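Local atomic coordinates of C381 turret protein (Sulfolobus turreted icosahedral virus, PDB entry 4IND), a protein that builds, as a five-subunit assembly of triple jelly-roll chains, at least part of the turret of an archaeal virus. Residues T192-F197 against L249-T254; N104-S109 against K159-S164; N66-I71 against I129-L134; F197-I202 against V243-G248; K54-P59 against A139-S144. One frame throughout, in Å; residues are numbered along the deposited sequence. Where two conformers were deposited one is given.

Contact 1. Residues T192-F197 against L249-T254; sequences TTFTNF and LGVPFT
Leu249 reaches two phenylalanine rings with a single methyl: its CD2 lies 3.6 Å from Phe197 CE1, at the edge of that ring and near its plane, and 4.1 Å from Phe194 CE1, which it meets obliquely. With CG of Leu249 anti to the backbone N (chi1 -161°), the branch is carried across the gap toward both rings, which come from the opposite direction. Phe194 also receives Val251, whose CG2 stands 4.0 Å from Phe194 CE2, again at an oblique approach. Phe194 and Phe197 point inward from opposite ends of a corner in the chain at Thr195 and Asn196, and their torsions differ: Phe194 CG sits beside its backbone N, whereas Phe197 CG is anti to it (chi1 -177°). The two rings also meet each other edge-to-face, with CD1 of Phe194 at the edge of the Phe197 ring and CE1 of Phe197 over a face of Phe194. Farther in, Phe197 lies beside Phe253. Their planes are only 18° apart, but the centroids are 5.8 Å apart, so the rings barely overlap, with Phe197 CE2 3.8 Å from Phe253 CE2. Ile216 touches all three phenylalanines. No hydrogen bond joins 192-197 to 249-254, so within the second galactose-binding-like domain this corner and the loop entering strand 253-262 meet directly only through apolar side chains.

Contact 2. Residues N104-S109 against K159-S164; sequences NTMTYS and KIIHTS
Thr107 and His162 exchange both of their backbone hydrogen bonds: Thr107 N gives to His162 O at 3.1 Å, in the carbonyl plane and on a lone pair, and His162 N gives to Thr107 O at 2.9 Å, nearly along the C=O axis. His162 O is also approached by Met106 CA, a CA-H...O contact of 3.3 Å. Beyond this one antiparallel bridge the chains diverge, and a water takes over. It accepts from Ser109 N at 2.7 Å and donates to Ile160 O at 2.8 Å, while a weak bond from His162 NE2 reaches it at the edge of the imidazole, in the ring plane. The bridge joins the first galactose-binding-like domain, through 104-109, to strand 155-163 at the margin of a sheet in the second. That strand carries a classic beta bulge, with Ile160 and Ile161 both facing Phe255. Tyr108 lies against the bulge: its CE1 is 3.5 Å from Ile160 CD1, and Ile160 O is in plane at the ring edge. A chi1 of 58° puts Ile160 CG1 between the backbone N and the carbonyl carbon, from where the branch meets the tyrosine. The hydroxyl of Tyr108 is satisfied away from the bridge, by Tyr119 O. On the other side of the bridge, Met106 runs alongside Thr163, its CG 3.9 Å from Thr163 CB, and Thr163 OG1 is hydrogen-bonded to Asn166 O.

Contact 3. Residues N66-I71 against I129-L134; sequences NASIII and IYYIQL
Ile69 and Ile132 form the middle hydrogen-bonded pair of a regular antiparallel ladder, Ile69 N to Ile132 O at 2.9 Å, and Ala67 with Leu134 and Ile71 with Tyr130 are the pairs to either end of it. Six backbone bonds result. On the face bearing Ile69, Ile71, Tyr130, Ile132 and Leu134 the contacts are apolar: Ile69 CD1 meets Leu134 CD1 at 3.8 Å, and Ile71 CD1 approaches Tyr130 CD2 obliquely at 3.9 Å. The other face is mixed. There Ile70 lies beside Tyr131, pointing the same way, with CG1 in plane at the ring edge, 3.6 Å from CD1 of Tyr131. A polar chain continues from that ring. Water bridges Ser68 OG and Tyr131 OH, the same hydroxyl accepts Gln133 NE2 at 2.7 Å, and Gln133 OE1 accepts Asn66 ND2 at 2.8 Å, with an N-H...O angle of 158° and the amide planes turned 59° apart. Gln133 is extended beyond CG, which carries its amide between Tyr131 OH and Asn66, so both ends of that amide are bonded, which restrains its rotation. In the next shell, Tyr130 OH bonds to Asp120, Phe143 packs on Ile69 and Ile71, and Tyr50 of a second subunit stacks on the Tyr131 ring. The mixed face thus serves the assembly, while the apolar face looks into the domain, as the inner side of one sheet of a jelly-roll sandwich, here the first galactose-binding-like domain of the turret protein.

Contact 4. Residues F197-I202 against V243-G248; sequences FQFGTI and VTYGGG
Strand 197-202 pairs with the end of strand 238-243 through Gly200 and Val243, an antiparallel non-hydrogen-bonded pair with CA atoms 4.2 Å apart, and the adjoining bond runs from Thr244 N to Phe199 O at 3.0 Å with an N-H...O angle of 168°, its donor tilted from the carbonyl plane. Just past this pair the second segment leaves the strand, and Tyr245 turns back over the first. Its CG lies between the backbone N and the carbonyl carbon (chi1 67°), which directs the ring at the two phenylalanines. Phe197 CZ comes over one face of the tyrosine, 3.4 Å from Tyr245 CG, although the ring planes are inclined at 47°. Phe199 meets the outer part of the same ring obliquely, its CD1 3.7 Å from Tyr245 CE2, while its carbonyl O lies in plane at the tyrosine's edge. Both ring pairs are oblique. The polar flank is carried by Thr244, whose OG1 is 3.1 Å from Gln198 OE1 and 2.6 Å from a water that donates to Gln198 O at 2.8 Å. The same OG1 comes within 3.4 Å of Gly200 CA, where no side chain intervenes. Phe253 meets both Phe199 and Tyr245, and Thr163 touches Phe199, Val243 and Tyr245, so the opposing sheet closes over the rings. The result is an aromatic cluster between the two sheets of a jelly-roll sandwich, formed where a strand gives way to a loop.

Contact 5. Residues K54-P59 against A139-S144; sequences KIVSAP and AILEFS
Ala58 CB and Leu141 CD2 are only 3.4 Å apart, tighter than usual for two carbons, where segments 54-59 and 139-144 run at 113° to each other. Both belong to the first galactose-binding-like jelly-roll domain, and strand 138-147 carries a classic beta bulge here, Leu141 and Glu142 both facing Lys85. The other branch of Leu141 is looser, its CD1 4.1 Å from Val56 CG2. One backbone bond links the two segments, Ile140 N to Pro59 O at 2.9 Å, with a C=O...N angle of 174°. Ala139 CA approaches that same oxygen at 3.2 Å as a CA-H...O contact. Ile140 O, by contrast, is buried with no hydrogen-bonding partner in the model; carbons of Pro59 and Ala58 lie against it. Lys54 and Ile55 pair in a parallel ladder with a third subunit, so the sheet runs on across that interface, where Lys54 is salt-bridged to Asp72 of the third subunit. Glu142 OE2 bonds to Tyr19 OH of its own chain and to the backbone N of Glu74 of the third subunit. Lys54 is extended through all four torsions, which brings its NZ to 4.4 Å from Glu142 OE1, beyond a salt bridge. A water spans this gap, accepting from Lys54 NZ at 2.8 Å and donating to Glu142 OE1 at 2.9 Å.

How the contacts relate
Contacts 1, 3 and 5 are buried, contacts 2 and 4 partly buried. Contacts 3 and 5 lie in the first domain and touch, Leu134 against Ile140 and Phe143 against Ile69 and Ile71; both also reach other subunits. Contact 3 is a full ladder, whereas contact 5 is a steep crossing with one backbone bond. Contacts 1 and 4 share Phe197 and strand 194-203 in the second domain, their centres about 9 Å apart; contact 1 is wholly apolar, contact 4 has a polar flank. Contact 2 joins the two domains by a single bridge, a water and flanking apolar contacts. It meets contact 1 through the neighbouring strands 155-163 and 253-262, and contact 4 where Met106 and Thr163 pack on Val243.

Contact 1. Residues T192-F197 against L249-T254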
# COMPACT_ATOMS: atom_id res chain seq x y z
N THR A 192 -16.37 46.82 16.34
CA THR A 192 -15.02 46.87 15.80
C THR A 192 -14.98 46.09 14.50
O THR A 192 -15.54 44.99 14.39
CB THR A 192 -14.01 46.24 16.78
OG1 THR A 192 -14.09 46.91 18.04
CG2 THR A 192 -12.59 46.35 16.23
N THR A 193 -14.30 46.64 13.51
CA THR A 193 -14.13 45.93 12.26
C THR A 193 -12.71 45.43 12.17
O THR A 193 -11.75 46.19 12.28
CB THR A 193 -14.48 46.83 11.06
OG1 THR A 193 -15.85 47.24 11.17
CG2 THR A 193 -14.27 46.08 9.76
N PHE A 194 -12.57 44.13 11.96
CA PHE A 194 -11.24 43.54 12.02
C PHE A 194 -10.63 43.38 10.65
O PHE A 194 -11.33 43.16 9.66
CB PHE A 194 -11.29 42.20 12.75
CG PHE A 194 -11.79 42.32 14.15
CD1 PHE A 194 -10.91 42.56 15.20
CD2 PHE A 194 -13.14 42.23 14.43
CE1 PHE A 194 -11.36 42.69 16.50
CE2 PHE A 194 -13.61 42.36 15.72
CZ PHE A 194 -12.71 42.59 16.76
N THR A 195 -9.32 43.47 10.60
CA THR A 195 -8.66 43.15 9.36
C THR A 195 -7.52 42.17 9.60
O THR A 195 -6.77 42.30 10.56
CB THR A 195 -8.19 44.41 8.66
OG1 THR A 195 -7.41 45.18 9.57
CG2 THR A 195 -9.39 45.24 8.21
N ASN A 196 -7.42 41.18 8.73
CA ASN A 196 -6.45 40.11 8.92
C ASN A 196 -6.51 39.55 10.33
O ASN A 196 -5.50 39.42 11.02
CB ASN A 196 -5.05 40.56 8.54
CG ASN A 196 -4.93 40.89 7.07
OD1 ASN A 196 -5.62 40.29 6.24
ND2 ASN A 196 -4.06 41.83 6.73
N PHE A 197 -7.74 39.23 10.74
CA PHE A 197 -8.04 38.61 12.02
C PHE A 197 -7.44 37.22 12.10
O PHE A 197 -7.85 36.31 11.37
CB PHE A 197 -9.55 38.51 12.15
CG PHE A 197 -10.02 37.95 13.46
CD1 PHE A 197 -10.35 38.80 14.51
CD2 PHE A 197 -10.17 36.60 13.62
CE1 PHE A 197 -10.80 38.29 15.72
CE2 PHE A 197 -10.62 36.07 14.83
CZ PHE A 197 -10.94 36.93 15.88
N LEU A 249 -12.13 38.89 23.85
CA LEU A 249 -12.32 39.75 22.68
C LEU A 249 -13.79 40.07 22.36
O LEU A 249 -14.10 41.16 21.91
CB LEU A 249 -11.63 39.17 21.45
CG LEU A 249 -11.40 40.21 20.34
CD1 LEU A 249 -10.49 41.29 20.85
CD2 LEU A 249 -10.83 39.58 19.10
N GLY A 250 -14.69 39.12 22.57
CA GLY A 250 -16.10 39.37 22.28
C GLY A 250 -16.51 38.92 20.88
O GLY A 250 -17.47 39.44 20.30
N VAL A 251 -15.76 37.97 20.34
CA VAL A 251 -16.08 37.38 19.05
C VAL A 251 -16.16 35.87 19.15
O VAL A 251 -15.23 35.17 18.76
CB VAL A 251 -15.04 37.74 17.99
CG1 VAL A 251 -15.49 37.25 16.63
CG2 VAL A 251 -14.80 39.25 17.97
N PRO A 252 -17.29 35.35 19.66
CA PRO A 252 -17.39 33.88 19.78
C PRO A 252 -17.43 33.19 18.42
O PRO A 252 -18.08 33.70 17.48
CB PRO A 252 -18.72 33.68 20.52
CG PRO A 252 -19.47 34.96 20.35
CD PRO A 252 -18.43 36.05 20.27
N PHE A 253 -16.73 32.07 18.30
CA PHE A 253 -16.76 31.22 17.12
C PHE A 253 -17.38 29.88 17.48
O PHE A 253 -17.30 29.41 18.63
CB PHE A 253 -15.33 30.95 16.59
CG PHE A 253 -14.80 32.04 15.67
CD1 PHE A 253 -14.61 31.78 14.32
CD2 PHE A 253 -14.44 33.27 16.17
CE1 PHE A 253 -14.09 32.77 13.47
CE2 PHE A 253 -13.93 34.26 15.33
CZ PHE A 253 -13.76 34.01 13.98
N THR A 254 -18.00 29.26 16.48
CA THR A 254 -18.35 27.84 16.55
C THR A 254 -17.71 27.20 15.33
O THR A 254 -17.79 27.75 14.24
CB THR A 254 -19.86 27.63 16.49
OG1 THR A 254 -20.48 28.39 17.53
CG2 THR A 254 -20.19 26.16 16.69

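Contact 2. Residues N104-S109 against K159-S164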
# COMPACT_ATOMS: atom_id res chain seq x y z
N ASN A 104 -8.93 22.72 27.59
CA ASN A 104 -9.74 22.83 28.81
C ASN A 104 -10.60 24.08 28.84
O ASN A 104 -11.03 24.52 29.92
CB ASN A 104 -8.86 22.75 30.06
CG ASN A 104 -7.78 23.78 30.08
OD1 ASN A 104 -7.95 24.90 29.57
ND2 ASN A 104 -6.64 23.43 30.65
N THR A 105 -10.84 24.68 27.67
CA THR A 105 -11.70 25.87 27.60
C THR A 105 -12.83 25.74 26.58
O THR A 105 -13.92 26.26 26.81
CB THR A 105 -10.90 27.14 27.29
OG1 THR A 105 -10.10 26.92 26.12
CG2 THR A 105 -10.01 27.54 28.45
N MET A 106 -12.59 25.07 25.47
CA MET A 106 -13.61 24.99 24.42
C MET A 106 -14.68 24.00 24.82
O MET A 106 -14.40 23.00 25.49
CB MET A 106 -12.97 24.62 23.07
CG MET A 106 -11.97 25.67 22.60
SD MET A 106 -11.32 25.41 20.94
CE MET A 106 -10.70 23.75 21.12
N THR A 107 -15.92 24.29 24.44
CA THR A 107 -17.07 23.52 24.94
C THR A 107 -18.04 23.07 23.86
O THR A 107 -18.09 23.64 22.76
CB THR A 107 -17.89 24.35 25.95
OG1 THR A 107 -18.26 25.60 25.36
CG2 THR A 107 -17.09 24.64 27.21
N TYR A 108 -18.83 22.05 24.20
CA TYR A 108 -20.05 21.72 23.48
C TYR A 108 -21.22 22.23 24.29
O TYR A 108 -21.21 22.16 25.53
CB TYR A 108 -20.18 20.21 23.32
CG TYR A 108 -19.13 19.57 22.45
CD1 TYR A 108 -18.67 20.21 21.30
CD2 TYR A 108 -18.61 18.32 22.76
CE1 TYR A 108 -17.72 19.61 20.49
CE2 TYR A 108 -17.65 17.72 21.96
CZ TYR A 108 -17.22 18.37 20.83
OH TYR A 108 -16.28 17.78 20.03
N SER A 109 -22.24 22.74 23.61
CA SER A 109 -23.48 23.13 24.25
C SER A 109 -24.57 22.11 23.89
O SER A 109 -24.90 21.91 22.73
CB SER A 109 -23.87 24.55 23.84
OG SER A 109 -25.08 24.93 24.45
N LYS A 159 -19.86 21.23 13.01
CA LYS A 159 -19.60 22.58 13.50
C LYS A 159 -20.30 22.78 14.85
O LYS A 159 -21.38 23.33 14.92
CB LYS A 159 -20.05 23.62 12.47
CG LYS A 159 -19.68 25.05 12.84
CD LYS A 159 -20.45 26.07 11.97
CE LYS A 159 -20.00 26.02 10.52
NZ LYS A 159 -20.60 27.12 9.71
N ILE A 160 -19.66 22.30 15.91
CA ILE A 160 -20.27 22.33 17.24
C ILE A 160 -19.30 22.74 18.35
O ILE A 160 -19.66 22.79 19.53
CB ILE A 160 -20.83 20.93 17.62
CG1 ILE A 160 -19.70 19.91 17.58
CG2 ILE A 160 -21.99 20.53 16.70
CD1 ILE A 160 -20.08 18.54 18.19
N ILE A 161 -18.04 22.99 17.99
CA ILE A 161 -17.04 23.34 18.99
C ILE A 161 -17.09 24.83 19.24
O ILE A 161 -16.96 25.64 18.31
CB ILE A 161 -15.60 22.98 18.56
CG1 ILE A 161 -15.51 21.52 18.11
CG2 ILE A 161 -14.61 23.27 19.69
CD1 ILE A 161 -14.21 21.20 17.35
N HIS A 162 -17.29 25.22 20.49
CA HIS A 162 -17.39 26.64 20.82
C HIS A 162 -16.12 27.19 21.42
O HIS A 162 -15.55 26.60 22.35
CB HIS A 162 -18.54 26.90 21.83
CG HIS A 162 -19.89 26.56 21.30
ND1 HIS A 162 -20.65 27.47 20.59
CD2 HIS A 162 -20.62 25.43 21.35
CE1 HIS A 162 -21.79 26.90 20.24
NE2 HIS A 162 -21.80 25.66 20.70
N THR A 163 -15.71 28.37 20.94
CA THR A 163 -14.56 29.04 21.53
C THR A 163 -14.84 30.51 21.68
O THR A 163 -15.61 31.10 20.90
CB THR A 163 -13.25 28.83 20.71
OG1 THR A 163 -12.18 29.53 21.36
CG2 THR A 163 -13.40 29.36 19.26
N SER A 164 -14.24 31.12 22.68
CA SER A 164 -14.36 32.54 22.81
C SER A 164 -12.99 33.21 22.77
O SER A 164 -12.83 34.34 23.21
CB SER A 164 -15.13 32.90 24.09
OG SER A 164 -14.50 32.31 25.20
O HOH W 1 -22.13 22.63 20.88

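Contact 3. Residues N66-I71 against I129-L134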
# COMPACT_ATOMS: atom_id res chain seq x y z
N ASN A 66 -19.99 16.71 39.01
CA ASN A 66 -19.89 16.07 37.71
C ASN A 66 -19.34 14.67 37.87
O ASN A 66 -18.57 14.39 38.79
CB ASN A 66 -18.98 16.87 36.78
CG ASN A 66 -19.51 18.26 36.48
OD1 ASN A 66 -20.69 18.57 36.70
ND2 ASN A 66 -18.63 19.11 35.97
N ALA A 67 -19.74 13.77 36.98
CA ALA A 67 -19.05 12.48 36.84
C ALA A 67 -17.87 12.69 35.89
O ALA A 67 -17.75 13.74 35.26
CB ALA A 67 -20.00 11.44 36.30
N SER A 68 -17.01 11.68 35.79
CA SER A 68 -15.88 11.74 34.87
C SER A 68 -15.69 10.41 34.19
O SER A 68 -16.01 9.36 34.73
CB SER A 68 -14.59 12.08 35.63
OG SER A 68 -14.72 13.28 36.36
N ILE A 69 -15.15 10.46 32.98
CA ILE A 69 -14.60 9.27 32.37
C ILE A 69 -13.09 9.48 32.33
O ILE A 69 -12.62 10.53 31.92
CB ILE A 69 -15.15 9.06 30.96
CG1 ILE A 69 -16.65 8.76 31.04
CG2 ILE A 69 -14.41 7.89 30.26
CD1 ILE A 69 -17.36 8.80 29.70
N ILE A 70 -12.35 8.49 32.81
CA ILE A 70 -10.91 8.58 32.90
C ILE A 70 -10.30 7.26 32.43
O ILE A 70 -10.60 6.19 32.99
CB ILE A 70 -10.46 8.85 34.36
CG1 ILE A 70 -11.06 10.17 34.89
CG2 ILE A 70 -8.95 8.93 34.45
CD1 ILE A 70 -10.57 10.52 36.32
N ILE A 71 -9.45 7.32 31.41
CA ILE A 71 -8.83 6.11 30.87
C ILE A 71 -7.31 6.17 30.87
O ILE A 71 -6.73 6.85 30.03
CB ILE A 71 -9.32 5.85 29.43
CG1 ILE A 71 -10.84 5.99 29.34
CG2 ILE A 71 -8.90 4.45 28.97
CD1 ILE A 71 -11.41 5.94 27.90
N ILE A 129 -3.50 10.15 29.35
CA ILE A 129 -4.69 9.69 30.05
C ILE A 129 -5.91 10.45 29.57
O ILE A 129 -5.93 11.68 29.64
CB ILE A 129 -4.54 9.93 31.56
CG1 ILE A 129 -3.29 9.19 32.07
CG2 ILE A 129 -5.79 9.52 32.30
CD1 ILE A 129 -2.79 9.68 33.41
N TYR A 130 -6.92 9.73 29.07
CA TYR A 130 -8.14 10.38 28.62
C TYR A 130 -8.99 10.86 29.80
O TYR A 130 -9.11 10.17 30.81
CB TYR A 130 -8.97 9.45 27.72
CG TYR A 130 -10.24 10.13 27.25
CD1 TYR A 130 -10.19 11.15 26.31
CD2 TYR A 130 -11.47 9.80 27.80
CE1 TYR A 130 -11.34 11.80 25.89
CE2 TYR A 130 -12.65 10.47 27.40
CZ TYR A 130 -12.57 11.45 26.44
OH TYR A 130 -13.71 12.11 26.03
N TYR A 131 -9.60 12.03 29.66
CA TYR A 131 -10.35 12.65 30.77
C TYR A 131 -11.47 13.53 30.23
O TYR A 131 -11.23 14.40 29.40
CB TYR A 131 -9.41 13.51 31.59
CG TYR A 131 -10.10 14.27 32.74
CD1 TYR A 131 -10.50 13.62 33.89
CD2 TYR A 131 -10.32 15.63 32.65
CE1 TYR A 131 -11.11 14.32 34.93
CE2 TYR A 131 -10.93 16.33 33.68
CZ TYR A 131 -11.32 15.67 34.82
OH TYR A 131 -11.94 16.37 35.85
N ILE A 132 -12.69 13.32 30.71
CA ILE A 132 -13.78 14.25 30.43
C ILE A 132 -14.78 14.24 31.58
O ILE A 132 -15.07 13.19 32.16
CB ILE A 132 -14.47 13.93 29.07
CG1 ILE A 132 -15.43 15.06 28.66
CG2 ILE A 132 -15.18 12.59 29.13
CD1 ILE A 132 -15.99 14.87 27.24
N GLN A 133 -15.31 15.41 31.91
CA GLN A 133 -16.34 15.52 32.94
C GLN A 133 -17.72 15.57 32.29
O GLN A 133 -17.89 16.15 31.21
CB GLN A 133 -16.13 16.76 33.81
CG GLN A 133 -14.91 16.71 34.70
CD GLN A 133 -14.90 17.83 35.72
OE1 GLN A 133 -15.94 18.26 36.21
NE2 GLN A 133 -13.71 18.34 36.02
N LEU A 134 -18.70 14.98 32.96
CA LEU A 134 -20.07 14.94 32.48
C LEU A 134 -20.97 15.49 33.56
O LEU A 134 -20.95 15.00 34.69
CB LEU A 134 -20.46 13.50 32.14
CG LEU A 134 -19.56 12.80 31.11
CD1 LEU A 134 -19.86 11.31 31.03
CD2 LEU A 134 -19.67 13.46 29.75
O HOH W 2 -12.78 14.80 37.83

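Contact 4. Residues F197-I202 against V243-G248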
# COMPACT_ATOMS: atom_id res chain seq x y z
N PHE A 197 -7.74 39.23 10.74
CA PHE A 197 -8.04 38.61 12.02
C PHE A 197 -7.44 37.22 12.10
O PHE A 197 -7.85 36.31 11.37
CB PHE A 197 -9.55 38.51 12.15
CG PHE A 197 -10.02 37.95 13.46
CD1 PHE A 197 -10.35 38.80 14.51
CD2 PHE A 197 -10.17 36.60 13.62
CE1 PHE A 197 -10.80 38.29 15.72
CE2 PHE A 197 -10.62 36.07 14.83
CZ PHE A 197 -10.94 36.93 15.88
N GLN A 198 -6.47 37.03 12.99
CA GLN A 198 -5.93 35.69 13.16
C GLN A 198 -6.80 34.93 14.16
O GLN A 198 -6.88 35.30 15.33
CB GLN A 198 -4.46 35.69 13.60
CG GLN A 198 -3.93 34.27 13.81
CD GLN A 198 -2.46 34.22 14.19
OE1 GLN A 198 -2.09 33.60 15.17
NE2 GLN A 198 -1.63 34.85 13.41
N PHE A 199 -7.48 33.90 13.68
CA PHE A 199 -8.31 33.06 14.53
C PHE A 199 -7.44 32.13 15.37
O PHE A 199 -7.70 31.89 16.56
CB PHE A 199 -9.26 32.24 13.63
CG PHE A 199 -9.96 31.12 14.34
CD1 PHE A 199 -11.01 31.37 15.22
CD2 PHE A 199 -9.59 29.81 14.11
CE1 PHE A 199 -11.66 30.32 15.88
CE2 PHE A 199 -10.23 28.76 14.76
CZ PHE A 199 -11.26 29.02 15.65
N GLY A 200 -6.40 31.60 14.75
CA GLY A 200 -5.58 30.59 15.42
C GLY A 200 -4.41 30.17 14.56
O GLY A 200 -4.14 30.80 13.54
N THR A 201 -3.73 29.10 14.96
CA THR A 201 -2.60 28.58 14.22
C THR A 201 -2.62 27.07 14.26
O THR A 201 -3.11 26.47 15.22
CB THR A 201 -1.26 29.03 14.83
OG1 THR A 201 -1.16 28.53 16.17
CG2 THR A 201 -1.14 30.53 14.83
N ILE A 202 -2.09 26.48 13.20
CA ILE A 202 -1.81 25.06 13.20
C ILE A 202 -0.30 24.90 13.12
O ILE A 202 0.35 25.54 12.31
CB ILE A 202 -2.50 24.37 12.02
CG1 ILE A 202 -4.00 24.35 12.27
CG2 ILE A 202 -1.99 22.93 11.86
CD1 ILE A 202 -4.81 24.02 11.06
N VAL A 243 -6.28 28.25 19.37
CA VAL A 243 -7.09 29.45 19.13
C VAL A 243 -6.34 30.60 19.78
O VAL A 243 -6.01 30.53 20.97
CB VAL A 243 -8.49 29.33 19.76
CG1 VAL A 243 -9.30 30.59 19.49
CG2 VAL A 243 -9.22 28.10 19.23
N THR A 244 -6.07 31.67 19.04
CA THR A 244 -5.13 32.69 19.54
C THR A 244 -5.70 34.08 19.70
O THR A 244 -5.01 34.99 20.17
CB THR A 244 -3.87 32.78 18.65
OG1 THR A 244 -4.28 33.10 17.32
CG2 THR A 244 -3.10 31.46 18.63
N TYR A 245 -6.95 34.29 19.28
CA TYR A 245 -7.45 35.67 19.22
C TYR A 245 -7.76 36.31 20.58
O TYR A 245 -7.89 37.53 20.67
CB TYR A 245 -8.61 35.82 18.23
CG TYR A 245 -9.91 35.12 18.58
CD1 TYR A 245 -10.87 35.75 19.36
CD2 TYR A 245 -10.19 33.85 18.09
CE1 TYR A 245 -12.07 35.12 19.66
CE2 TYR A 245 -11.38 33.23 18.38
CZ TYR A 245 -12.32 33.88 19.16
OH TYR A 245 -13.52 33.27 19.48
N GLY A 246 -7.86 35.51 21.62
CA GLY A 246 -7.90 36.06 22.96
C GLY A 246 -9.25 35.99 23.64
O GLY A 246 -10.24 36.50 23.10
N GLY A 247 -9.27 35.39 24.83
CA GLY A 247 -10.49 35.05 25.54
C GLY A 247 -11.54 36.13 25.74
O GLY A 247 -12.74 35.85 25.76
N GLY A 248 -11.11 37.38 25.90
CA GLY A 248 -12.06 38.43 26.23
C GLY A 248 -12.47 39.31 25.06
O GLY A 248 -13.10 40.35 25.25
O HOH W 3 -4.78 35.65 17.13

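Contact 5. Residues K54-P59 against A139-S144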
# COMPACT_ATOMS: atom_id res chain seq x y z
N LYS A 54 -37.30 6.04 20.33
CA LYS A 54 -36.34 5.04 20.79
C LYS A 54 -36.35 5.05 22.32
O LYS A 54 -36.26 6.11 22.93
CB LYS A 54 -34.94 5.36 20.27
CG LYS A 54 -33.84 4.45 20.82
CD LYS A 54 -32.50 4.68 20.09
CE LYS A 54 -31.34 4.16 20.92
NZ LYS A 54 -30.08 3.98 20.12
N ILE A 55 -36.48 3.88 22.93
CA ILE A 55 -36.50 3.80 24.38
C ILE A 55 -35.37 2.88 24.86
O ILE A 55 -35.29 1.73 24.43
CB ILE A 55 -37.85 3.27 24.87
CG1 ILE A 55 -38.98 4.15 24.36
CG2 ILE A 55 -37.88 3.21 26.39
CD1 ILE A 55 -40.37 3.66 24.79
N VAL A 56 -34.49 3.42 25.71
CA VAL A 56 -33.45 2.61 26.35
C VAL A 56 -33.39 2.87 27.87
O VAL A 56 -33.88 3.89 28.36
CB VAL A 56 -32.06 2.85 25.74
CG1 VAL A 56 -32.04 2.46 24.27
CG2 VAL A 56 -31.66 4.32 25.91
N SER A 57 -32.82 1.93 28.62
CA SER A 57 -32.48 2.19 30.03
C SER A 57 -30.99 2.45 30.09
O SER A 57 -30.21 1.61 29.69
CB SER A 57 -32.83 0.98 30.89
OG SER A 57 -34.22 0.77 30.89
N ALA A 58 -30.61 3.63 30.58
CA ALA A 58 -29.22 4.07 30.53
C ALA A 58 -28.84 4.77 31.82
O ALA A 58 -29.71 5.28 32.53
CB ALA A 58 -29.01 5.00 29.33
N PRO A 59 -27.53 4.80 32.14
CA PRO A 59 -27.07 5.49 33.36
C PRO A 59 -27.16 7.02 33.19
O PRO A 59 -26.80 7.56 32.14
CB PRO A 59 -25.60 5.02 33.47
CG PRO A 59 -25.21 4.80 32.01
CD PRO A 59 -26.43 4.13 31.44
N ALA A 139 -27.61 11.50 30.44
CA ALA A 139 -27.64 10.05 30.29
C ALA A 139 -26.49 9.66 29.34
O ALA A 139 -26.30 10.32 28.31
CB ALA A 139 -28.98 9.63 29.69
N ILE A 140 -25.76 8.61 29.68
CA ILE A 140 -24.69 8.13 28.81
C ILE A 140 -25.12 6.84 28.12
O ILE A 140 -25.29 5.81 28.78
CB ILE A 140 -23.41 7.89 29.62
CG1 ILE A 140 -23.14 9.07 30.55
CG2 ILE A 140 -22.22 7.63 28.70
CD1 ILE A 140 -22.11 8.79 31.63
N LEU A 141 -25.30 6.89 26.80
CA LEU A 141 -25.88 5.74 26.09
C LEU A 141 -24.83 4.81 25.46
O LEU A 141 -24.99 3.58 25.49
CB LEU A 141 -26.86 6.19 25.00
CG LEU A 141 -27.96 7.21 25.30
CD1 LEU A 141 -29.09 7.10 24.28
CD2 LEU A 141 -28.49 7.07 26.69
N GLU A 142 -23.79 5.40 24.88
CA GLU A 142 -22.73 4.62 24.22
C GLU A 142 -21.41 5.33 24.37
O GLU A 142 -21.37 6.54 24.47
CB GLU A 142 -23.02 4.41 22.73
CG GLU A 142 -24.28 3.62 22.39
CD GLU A 142 -24.58 3.62 20.87
OE1 GLU A 142 -25.70 4.02 20.49
OE2 GLU A 142 -23.71 3.19 20.06
N PHE A 143 -20.33 4.57 24.37
CA PHE A 143 -19.00 5.15 24.42
C PHE A 143 -18.16 4.35 23.45
O PHE A 143 -18.06 3.12 23.59
CB PHE A 143 -18.41 5.07 25.82
CG PHE A 143 -17.06 5.75 25.96
CD1 PHE A 143 -16.97 7.11 26.22
CD2 PHE A 143 -15.88 5.01 25.81
CE1 PHE A 143 -15.73 7.73 26.34
CE2 PHE A 143 -14.64 5.61 25.93
CZ PHE A 143 -14.55 6.97 26.21
N SER A 144 -17.56 5.04 22.48
CA SER A 144 -16.84 4.42 21.36
C SER A 144 -15.43 4.99 21.22
O SER A 144 -15.23 6.20 21.19
CB SER A 144 -17.62 4.61 20.05
OG SER A 144 -16.81 4.28 18.91
O HOH W 4 -28.14 3.90 22.09